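Exo-beta-1,3-glucanase (Streptomyces sp. SirexAA-E, PDB 4PEY) hydrolyses laminarin and laminarioligosaccharides from their non-reducing ends as a family 55 exo-beta-1,3-glucanase, releasing glucose and laminaribiose. Local coordinates at residues Thr52-Ala56 and Thr288-Tyr292; Val306-Leu310 and Lys333-Leu337; Trp445-Lys451 and Val486-Trp492; Tyr455-Lys459 and Tyr477-Lys481. The protein carries 1 engineered substitution. All coordinates share one frame; numbering follows the deposited sequence.

The four contacts run in series along the chain except the last pair: interaction 4 is nested inside the loop closed by interaction 3. GH55 enzymes are built of two beta-helical domains, and interaction 1 joins them, setting the loop before strand 55-59 and the start of that strand against residues 288-292. It touches interaction 2 where P289 and A56 pack on L310; the two centres are 13 Å apart. Interactions 3 and 4 lie across the centre of the chain from interaction 1, about 26 and 20 Å away between nearest atoms. They share strand 450-458, whose last residue is A458, the altered proton-donor position, and touch where H489 meets Y480.

Interaction 1 of 4, residues Thr52-Ala56 and Thr288-Tyr292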
# COMPACT_ATOMS: atom_id res chain seq x y z
N THR A 52 -16.42 -6.68 -9.42
CA THR A 52 -15.31 -7.18 -10.22
C THR A 52 -14.92 -6.24 -11.37
O THR A 52 -13.96 -6.52 -12.09
CB THR A 52 -15.62 -8.57 -10.79
OG1 THR A 52 -16.88 -8.54 -11.48
CG2 THR A 52 -15.69 -9.61 -9.67
N ASP A 53 -15.63 -5.13 -11.52
CA ASP A 53 -15.25 -4.18 -12.56
C ASP A 53 -13.96 -3.45 -12.17
O ASP A 53 -13.68 -3.24 -10.99
CB ASP A 53 -16.39 -3.19 -12.84
CG ASP A 53 -17.53 -3.82 -13.66
OD1 ASP A 53 -17.33 -4.90 -14.27
OD2 ASP A 53 -18.61 -3.23 -13.73
N ARG A 54 -13.17 -3.09 -13.19
CA ARG A 54 -11.85 -2.49 -13.02
C ARG A 54 -11.61 -1.46 -14.12
O ARG A 54 -11.90 -1.74 -15.28
CB ARG A 54 -10.74 -3.55 -13.08
CG ARG A 54 -10.81 -4.64 -12.02
CD ARG A 54 -10.49 -4.06 -10.65
NE ARG A 54 -10.32 -5.09 -9.63
CZ ARG A 54 -11.31 -5.61 -8.89
NH1 ARG A 54 -12.56 -5.23 -9.09
NH2 ARG A 54 -11.04 -6.53 -7.97
N TYR A 55 -11.03 -0.31 -13.77
CA TYR A 55 -10.81 0.75 -14.76
C TYR A 55 -9.49 1.46 -14.57
O TYR A 55 -9.14 1.82 -13.44
CB TYR A 55 -11.91 1.81 -14.70
CG TYR A 55 -13.30 1.31 -14.99
CD1 TYR A 55 -14.10 0.83 -13.96
CD2 TYR A 55 -13.81 1.33 -16.27
CE1 TYR A 55 -15.37 0.38 -14.21
CE2 TYR A 55 -15.08 0.88 -16.53
CZ TYR A 55 -15.86 0.41 -15.50
OH TYR A 55 -17.13 -0.04 -15.75
N ALA A 56 -8.79 1.71 -15.68
CA ALA A 56 -7.64 2.62 -15.67
C ALA A 56 -7.95 3.81 -16.56
O ALA A 56 -8.35 3.64 -17.72
CB ALA A 56 -6.36 1.92 -16.13
N THR A 288 -3.52 -5.64 -17.54
CA THR A 288 -4.58 -4.68 -17.83
C THR A 288 -5.68 -4.87 -16.77
O THR A 288 -5.74 -5.91 -16.12
CB THR A 288 -5.13 -4.87 -19.26
OG1 THR A 288 -5.73 -6.16 -19.40
CG2 THR A 288 -4.00 -4.73 -20.27
N PRO A 289 -6.55 -3.85 -16.59
CA PRO A 289 -7.52 -3.93 -15.48
C PRO A 289 -8.50 -5.08 -15.66
O PRO A 289 -9.18 -5.18 -16.68
CB PRO A 289 -8.24 -2.58 -15.54
CG PRO A 289 -7.32 -1.68 -16.34
CD PRO A 289 -6.68 -2.59 -17.34
N GLY A 290 -8.56 -5.94 -14.65
CA GLY A 290 -9.48 -7.06 -14.67
C GLY A 290 -9.20 -7.96 -13.50
O GLY A 290 -8.36 -7.65 -12.65
N VAL A 291 -9.90 -9.08 -13.45
CA VAL A 291 -9.74 -10.06 -12.40
C VAL A 291 -9.29 -11.37 -13.03
O VAL A 291 -9.97 -11.92 -13.91
CB VAL A 291 -11.05 -10.26 -11.60
CG1 VAL A 291 -10.88 -11.35 -10.56
CG2 VAL A 291 -11.47 -8.95 -10.95
N TYR A 292 -8.15 -11.86 -12.56
CA TYR A 292 -7.48 -13.02 -13.15
C TYR A 292 -7.40 -14.20 -12.19
O TYR A 292 -6.64 -14.16 -11.23
CB TYR A 292 -6.06 -12.62 -13.60
CG TYR A 292 -6.05 -11.45 -14.54
CD1 TYR A 292 -5.94 -10.14 -14.07
CD2 TYR A 292 -6.19 -11.66 -15.90
CE1 TYR A 292 -5.95 -9.07 -14.95
CE2 TYR A 292 -6.20 -10.60 -16.78
CZ TYR A 292 -6.08 -9.30 -16.30
OH TYR A 292 -6.09 -8.26 -17.20
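R54 lies over P289, G290 and V291, and its side chain can be followed across all three. CB starts the contact, 3.6 Å from P289 CB and equally near the backbone N of G290. CG continues along the glycine, 3.8 Å from G290 CA. The chain then bends at chi2 (-69°), which brings the guanidinium back alongside its own segment and above V291. There the methyl CG2 of V291 sits under the centre of one face of the group, 3.9 Å from R54 NH2. The same methyl meets T52 O at 3.7 Å; V291 CG1 stands anti to the backbone N, which leaves CG2 as the branch turned to the 52-56 segment. At the tip, R54 NH1 donates to D53 O over 3.0 Å, an almost straight bond lying in the guanidinium plane, although it meets the oxygen from above the carbonyl plane. NH1 also bonds G51 O, NE reaches L312 O and NH2 reaches T314 OG1, while Y74 makes a cation-pi contact. Beyond the arginine, A56 CB rests on P289 CG at 3.7 Å, and both residues also touch L310. No hydrogen bond crosses between the two segments. Their union is therefore one of van der Waals contact, with the buried guanidinium satisfied along its edges by carbonyl and hydroxyl oxygens from both beta-helical domains and contributing only a flat face and its methylenes to residues 289-291.

Interaction 2 of 4, residues Val306-Leu310 and Lys333-Leu337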
# COMPACT_ATOMS: atom_id res chain seq x y z
N VAL A 306 9.68 -6.69 -14.68
CA VAL A 306 8.64 -5.78 -14.21
C VAL A 306 7.28 -6.47 -14.33
O VAL A 306 6.95 -7.01 -15.39
CB VAL A 306 8.63 -4.46 -15.02
CG1 VAL A 306 7.47 -3.55 -14.57
CG2 VAL A 306 9.95 -3.73 -14.88
N ALA A 307 6.50 -6.45 -13.25
CA ALA A 307 5.14 -6.95 -13.28
C ALA A 307 4.26 -5.81 -12.79
O ALA A 307 4.16 -5.56 -11.59
CB ALA A 307 4.98 -8.19 -12.41
N LEU A 308 3.66 -5.11 -13.75
CA LEU A 308 2.98 -3.84 -13.49
C LEU A 308 1.49 -3.96 -13.74
O LEU A 308 1.09 -4.35 -14.84
CB LEU A 308 3.57 -2.74 -14.38
CG LEU A 308 2.95 -1.34 -14.33
CD1 LEU A 308 3.05 -0.74 -12.92
CD2 LEU A 308 3.62 -0.42 -15.37
N GLY A 309 0.68 -3.62 -12.75
CA GLY A 309 -0.76 -3.65 -12.90
C GLY A 309 -1.37 -2.28 -13.14
O GLY A 309 -0.89 -1.27 -12.62
N LEU A 310 -2.43 -2.25 -13.94
CA LEU A 310 -3.24 -1.06 -14.18
C LEU A 310 -4.63 -1.27 -13.59
O LEU A 310 -5.12 -2.39 -13.55
CB LEU A 310 -3.36 -0.77 -15.68
CG LEU A 310 -2.06 -0.70 -16.49
CD1 LEU A 310 -2.35 -0.52 -17.98
CD2 LEU A 310 -1.18 0.43 -15.97
N LYS A 333 10.34 -6.13 -10.02
CA LYS A 333 9.54 -5.00 -9.59
C LYS A 333 8.07 -5.33 -9.77
O LYS A 333 7.54 -5.27 -10.89
CB LYS A 333 9.93 -3.73 -10.38
CG LYS A 333 11.42 -3.40 -10.24
CD LYS A 333 11.92 -2.39 -11.26
CE LYS A 333 13.45 -2.26 -11.22
NZ LYS A 333 14.18 -3.37 -11.94
N VAL A 334 7.42 -5.70 -8.67
CA VAL A 334 6.00 -6.00 -8.67
C VAL A 334 5.27 -4.75 -8.23
O VAL A 334 5.62 -4.16 -7.21
CB VAL A 334 5.65 -7.18 -7.73
CG1 VAL A 334 4.18 -7.54 -7.84
CG2 VAL A 334 6.53 -8.38 -8.05
N ALA A 335 4.27 -4.32 -9.01
CA ALA A 335 3.66 -3.02 -8.75
C ALA A 335 2.19 -2.96 -9.12
O ALA A 335 1.82 -3.33 -10.24
CB ALA A 335 4.41 -1.92 -9.50
N GLY A 336 1.35 -2.48 -8.20
CA GLY A 336 -0.03 -2.14 -8.53
C GLY A 336 -0.95 -3.32 -8.75
O GLY A 336 -1.77 -3.29 -9.67
N LEU A 337 -0.82 -4.34 -7.91
CA LEU A 337 -1.67 -5.53 -8.00
C LEU A 337 -2.40 -5.80 -6.70
O LEU A 337 -1.83 -5.62 -5.62
CB LEU A 337 -0.82 -6.76 -8.36
CG LEU A 337 -0.15 -6.73 -9.73
CD1 LEU A 337 0.90 -7.83 -9.83
CD2 LEU A 337 -1.20 -6.89 -10.82
O HOH W 1 -3.20 -1.05 -10.47
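V306, A307 and L308 pair in parallel with K333, V334 and A335, the two strand axes 4.8 Å apart and only 6° from alignment. Three backbone hydrogen bonds hold the ladder: A307 N to K333 O at 2.8 Å, A335 N to A307 O at 2.9 Å and G309 N to A335 O at 2.8 Å. Weaker CA-H...O contacts run beside them, among them G309 CA to G336 O at 3.4 Å. Apolar contact is made chiefly on the face that carries V306, L308, K333 and A335. L308 holds CG anti to its N (chi1 177°), and its CD1 methyl reaches across to A335 CB at 3.9 Å. Past the paired residues, L337 lays CD2 against G309 CA, also at 3.9 Å; a CB on G309 would probably clash with G336 O and this methyl. A water donates to G336 O at 2.8 Å and more weakly to G309 O, tying the two glycine carbonyls together. G336 has a positive phi of 73°, and the chain turns a corner there into strand 337-340. Parallel strands in register from one coil to the next, followed by a sharp corner, are characteristic of a right-handed parallel beta-helix, here the second one of the GH55 fold.

Interaction 3 of 4, residues Trp445-Lys451 and Val486-Trp492; sequences WSGENGK and VTTHEGW
V486 opens the contact by laying its CG2 methyl 3.5 Å from S446 O, with G447 O close by. T487 follows, its backbone N held by both oxygens of the E448 carboxylate, the nearer being E448 OE2 at 3.0 Å. T488 N gives a further bond to E448 OE1 at 3.1 Å; all three bonds use syn lone pairs, and the bend at chi2 (-66°) turns the carboxylate to these two amides. With an alanine in place of E448, the T487 and T488 amides would probably lose these acceptors and the 486-488 loop would be less firmly held. T488 O shares a water with G447 O, G450 N and H489 ND1. H489 then points the CE1 edge of its ring at the face of W445, 3.3 Å from W445 CD2, in a T-shaped stack with planes at 74°; its NE2 is bonded to Y480 OH. E490 N donates to G450 O at 3.0 Å, and K451 pairs in parallel with E490, while E490 OE2 bonds H523. W492 meets K451 CB with its ring edge. From here strand 489-498 runs beside strand 450-458 with strand 520-529 on its other flank, W445 and H489 pack on strand 480-482, and W492 reaches strand 210-220.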
# COMPACT_ATOMS: atom_id res chain seq x y z
N TRP A 445 8.74 -10.73 12.12
CA TRP A 445 10.03 -10.43 11.51
C TRP A 445 11.08 -11.34 12.12
O TRP A 445 11.37 -11.25 13.31
CB TRP A 445 10.40 -8.96 11.73
CG TRP A 445 11.20 -8.35 10.61
CD1 TRP A 445 12.49 -8.66 10.25
CD2 TRP A 445 10.77 -7.31 9.73
NE1 TRP A 445 12.88 -7.88 9.19
CE2 TRP A 445 11.85 -7.04 8.85
CE3 TRP A 445 9.59 -6.58 9.59
CZ2 TRP A 445 11.77 -6.07 7.85
CZ3 TRP A 445 9.51 -5.61 8.59
CH2 TRP A 445 10.60 -5.36 7.73
N SER A 446 11.63 -12.23 11.29
CA SER A 446 12.60 -13.23 11.72
C SER A 446 13.99 -12.95 11.16
O SER A 446 14.99 -13.46 11.67
CB SER A 446 12.15 -14.63 11.28
OG SER A 446 10.87 -14.94 11.79
N GLY A 447 14.05 -12.16 10.10
CA GLY A 447 15.32 -11.82 9.47
C GLY A 447 16.08 -10.74 10.22
O GLY A 447 15.53 -10.08 11.10
N GLU A 448 17.36 -10.56 9.86
CA GLU A 448 18.22 -9.58 10.52
C GLU A 448 18.21 -8.21 9.84
O GLU A 448 17.94 -8.09 8.64
CB GLU A 448 19.67 -10.10 10.58
CG GLU A 448 19.86 -11.25 11.56
CD GLU A 448 19.64 -10.84 13.00
OE1 GLU A 448 19.75 -9.63 13.30
OE2 GLU A 448 19.36 -11.72 13.83
N ASN A 449 18.53 -7.19 10.63
CA ASN A 449 18.65 -5.81 10.16
C ASN A 449 17.44 -5.32 9.37
O ASN A 449 17.58 -4.56 8.40
CB ASN A 449 19.93 -5.64 9.32
CG ASN A 449 20.28 -4.18 9.09
OD1 ASN A 449 20.07 -3.31 9.96
ND2 ASN A 449 20.79 -3.88 7.90
N GLY A 450 16.25 -5.75 9.77
CA GLY A 450 15.04 -5.20 9.18
C GLY A 450 14.80 -3.77 9.62
O GLY A 450 15.22 -3.35 10.70
N LYS A 451 14.14 -3.01 8.76
CA LYS A 451 13.74 -1.64 9.05
C LYS A 451 12.32 -1.41 8.58
O LYS A 451 11.98 -1.78 7.45
CB LYS A 451 14.68 -0.64 8.38
CG LYS A 451 16.07 -0.59 8.99
CD LYS A 451 16.94 0.42 8.27
CE LYS A 451 18.37 0.34 8.79
NZ LYS A 451 19.31 1.23 8.05
N VAL A 486 16.42 -12.54 16.89
CA VAL A 486 16.92 -11.42 16.10
C VAL A 486 17.84 -10.51 16.92
O VAL A 486 17.58 -10.26 18.10
CB VAL A 486 15.73 -10.60 15.53
CG1 VAL A 486 16.19 -9.29 14.92
CG2 VAL A 486 14.96 -11.44 14.52
N THR A 487 18.92 -10.01 16.30
CA THR A 487 19.91 -9.17 16.97
C THR A 487 19.76 -7.68 16.62
O THR A 487 20.04 -6.79 17.44
CB THR A 487 21.33 -9.65 16.62
OG1 THR A 487 21.47 -11.02 17.00
CG2 THR A 487 22.39 -8.82 17.33
N THR A 488 19.35 -7.40 15.38
CA THR A 488 19.27 -6.03 14.89
C THR A 488 17.94 -5.78 14.19
O THR A 488 17.53 -6.57 13.34
CB THR A 488 20.44 -5.71 13.92
OG1 THR A 488 21.68 -6.07 14.54
CG2 THR A 488 20.46 -4.23 13.57
N HIS A 489 17.28 -4.68 14.55
CA HIS A 489 16.00 -4.30 13.95
C HIS A 489 15.73 -2.85 14.30
O HIS A 489 16.14 -2.40 15.36
CB HIS A 489 14.84 -5.17 14.47
CG HIS A 489 13.57 -5.00 13.69
ND1 HIS A 489 13.29 -5.74 12.56
CD2 HIS A 489 12.52 -4.16 13.87
CE1 HIS A 489 12.12 -5.36 12.08
NE2 HIS A 489 11.63 -4.41 12.85
N GLU A 490 15.04 -2.12 13.44
CA GLU A 490 14.66 -0.77 13.81
C GLU A 490 13.35 -0.36 13.15
O GLU A 490 13.14 -0.60 11.96
CB GLU A 490 15.78 0.22 13.46
CG GLU A 490 15.67 1.55 14.19
CD GLU A 490 16.98 2.33 14.20
OE1 GLU A 490 17.91 1.98 13.43
OE2 GLU A 490 17.07 3.32 14.97
N GLY A 491 12.45 0.21 13.94
CA GLY A 491 11.17 0.68 13.44
C GLY A 491 10.84 2.08 13.91
O GLY A 491 11.22 2.48 15.02
N TRP A 492 10.14 2.82 13.06
CA TRP A 492 9.76 4.22 13.32
C TRP A 492 8.29 4.48 13.00
O TRP A 492 7.84 4.18 11.89
CB TRP A 492 10.57 5.19 12.45
CG TRP A 492 12.06 5.30 12.64
CD1 TRP A 492 12.72 6.29 13.33
CD2 TRP A 492 13.08 4.47 12.06
NE1 TRP A 492 14.08 6.11 13.23
CE2 TRP A 492 14.33 5.00 12.45
CE3 TRP A 492 13.05 3.33 11.25
CZ2 TRP A 492 15.54 4.43 12.07
CZ3 TRP A 492 14.26 2.76 10.87
CH2 TRP A 492 15.49 3.31 11.28
O HOH W 2 15.45 -7.49 11.91
O HOH W 3 22.25 -8.58 13.07
O HOH W 4 20.53 -13.22 15.39

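Interaction 4 of 4, residues Tyr455-Lys459 and Tyr477-Lys481. Engineered in segment 455-459: A458 (natural residue Glu).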
# COMPACT_ATOMS: atom_id res chain seq x y z
N TYR A 455 4.11 2.10 10.33
CA TYR A 455 3.28 0.91 10.43
C TYR A 455 1.89 1.28 10.92
O TYR A 455 1.76 2.05 11.88
CB TYR A 455 3.90 -0.13 11.38
CG TYR A 455 3.12 -1.42 11.51
CD1 TYR A 455 2.82 -2.19 10.39
CD2 TYR A 455 2.71 -1.90 12.76
CE1 TYR A 455 2.13 -3.38 10.49
CE2 TYR A 455 2.02 -3.11 12.88
CZ TYR A 455 1.73 -3.85 11.75
OH TYR A 455 1.05 -5.04 11.84
N GLN A 456 0.87 0.75 10.26
CA GLN A 456 -0.51 0.89 10.73
C GLN A 456 -1.14 -0.49 10.82
O GLN A 456 -1.17 -1.23 9.83
CB GLN A 456 -1.34 1.79 9.82
CG GLN A 456 -2.78 2.03 10.35
CD GLN A 456 -3.80 1.01 9.87
OE1 GLN A 456 -3.89 0.71 8.67
NE2 GLN A 456 -4.58 0.46 10.81
N ASN A 457 -1.64 -0.82 12.00
CA ASN A 457 -2.37 -2.06 12.22
C ASN A 457 -3.68 -1.82 12.95
O ASN A 457 -3.79 -0.88 13.75
CB ASN A 457 -1.52 -3.04 13.03
CG ASN A 457 -2.36 -4.15 13.65
OD1 ASN A 457 -2.83 -4.04 14.79
ND2 ASN A 457 -2.56 -5.22 12.89
N ALA A 458 -4.67 -2.65 12.65
CA ALA A 458 -5.80 -2.82 13.56
C ALA A 458 -5.93 -4.31 13.78
O ALA A 458 -5.76 -5.10 12.84
CB ALA A 458 -7.09 -2.23 12.99
N LYS A 459 -6.21 -4.71 15.02
CA LYS A 459 -6.34 -6.13 15.35
C LYS A 459 -7.69 -6.66 14.86
O LYS A 459 -8.58 -5.89 14.51
CB LYS A 459 -6.18 -6.34 16.86
CG LYS A 459 -4.75 -6.08 17.37
CD LYS A 459 -3.70 -7.00 16.75
CE LYS A 459 -3.98 -8.47 17.01
NZ LYS A 459 -3.02 -9.38 16.31
N TYR A 477 -1.94 -11.96 20.14
CA TYR A 477 -0.75 -12.00 19.30
C TYR A 477 -0.37 -10.59 18.92
O TYR A 477 -1.22 -9.84 18.44
CB TYR A 477 -1.02 -12.82 18.04
CG TYR A 477 -1.25 -14.30 18.28
CD1 TYR A 477 -2.48 -14.77 18.72
CD2 TYR A 477 -0.24 -15.22 18.05
CE1 TYR A 477 -2.69 -16.13 18.94
CE2 TYR A 477 -0.43 -16.56 18.27
CZ TYR A 477 -1.66 -17.02 18.71
OH TYR A 477 -1.83 -18.37 18.91
N ALA A 478 0.89 -10.22 19.13
CA ALA A 478 1.35 -8.90 18.71
C ALA A 478 0.96 -8.57 17.26
O ALA A 478 0.95 -9.45 16.39
CB ALA A 478 2.86 -8.78 18.87
N ALA A 479 0.66 -7.30 17.00
CA ALA A 479 0.51 -6.81 15.63
C ALA A 479 1.84 -6.83 14.88
O ALA A 479 1.86 -6.93 13.65
CB ALA A 479 -0.06 -5.42 15.64
N TYR A 480 2.93 -6.71 15.62
CA TYR A 480 4.27 -6.64 15.05
C TYR A 480 5.23 -7.32 16.01
O TYR A 480 5.50 -6.81 17.09
CB TYR A 480 4.65 -5.19 14.80
CG TYR A 480 5.89 -4.91 13.97
CD1 TYR A 480 7.16 -4.97 14.54
CD2 TYR A 480 5.79 -4.51 12.64
CE1 TYR A 480 8.30 -4.68 13.79
CE2 TYR A 480 6.91 -4.22 11.88
CZ TYR A 480 8.17 -4.29 12.46
OH TYR A 480 9.28 -3.98 11.71
N LYS A 481 5.71 -8.49 15.60
CA LYS A 481 6.59 -9.31 16.41
C LYS A 481 7.96 -9.46 15.78
O LYS A 481 8.07 -9.91 14.63
CB LYS A 481 5.99 -10.70 16.62
CG LYS A 481 6.93 -11.65 17.36
CD LYS A 481 6.44 -13.08 17.35
CE LYS A 481 7.43 -14.00 18.07
NZ LYS A 481 7.49 -13.77 19.55
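Y455 presents one ring face to Y480, whose CD2 stands 3.9 Å above the centre of that ring. The pair is edge-to-face, the edge of Y480 toward Y455, with centroids 5.3 Å apart and planes at 60°. With CG anti to the backbone N (chi1 -178°), the Y455 ring extends inward, and its hydroxyl OH makes a weak hydrogen bond to A479 O at 2.7 Å. The N457 amide meets the methyl of A479, N457 OD1 lying 3.2 Å from A479 CB; its polar atoms are satisfied by S496 OG and V435 O. These side chains fill the interior of the second beta-helix, between the coil face bearing strand 450-458 and that bearing strand 480-482. At the end of strand 450-458, just before K459, engineered A458 replaces the glutamate inferred to be the proton donor, and its CB points away from 477-481. K459 folds back through chi2 and chi3, both near -60°, and NZ donates to Y477 O at 2.8 Å while forming a salt bridge with D442. A methionine in place of K459 would probably leave D442 without its opposite charge and Y477 O without this donor. Y477 O also receives a bond from Q508 NE2, and the K459 CD methylene lies 4.1 Å from A479 CB.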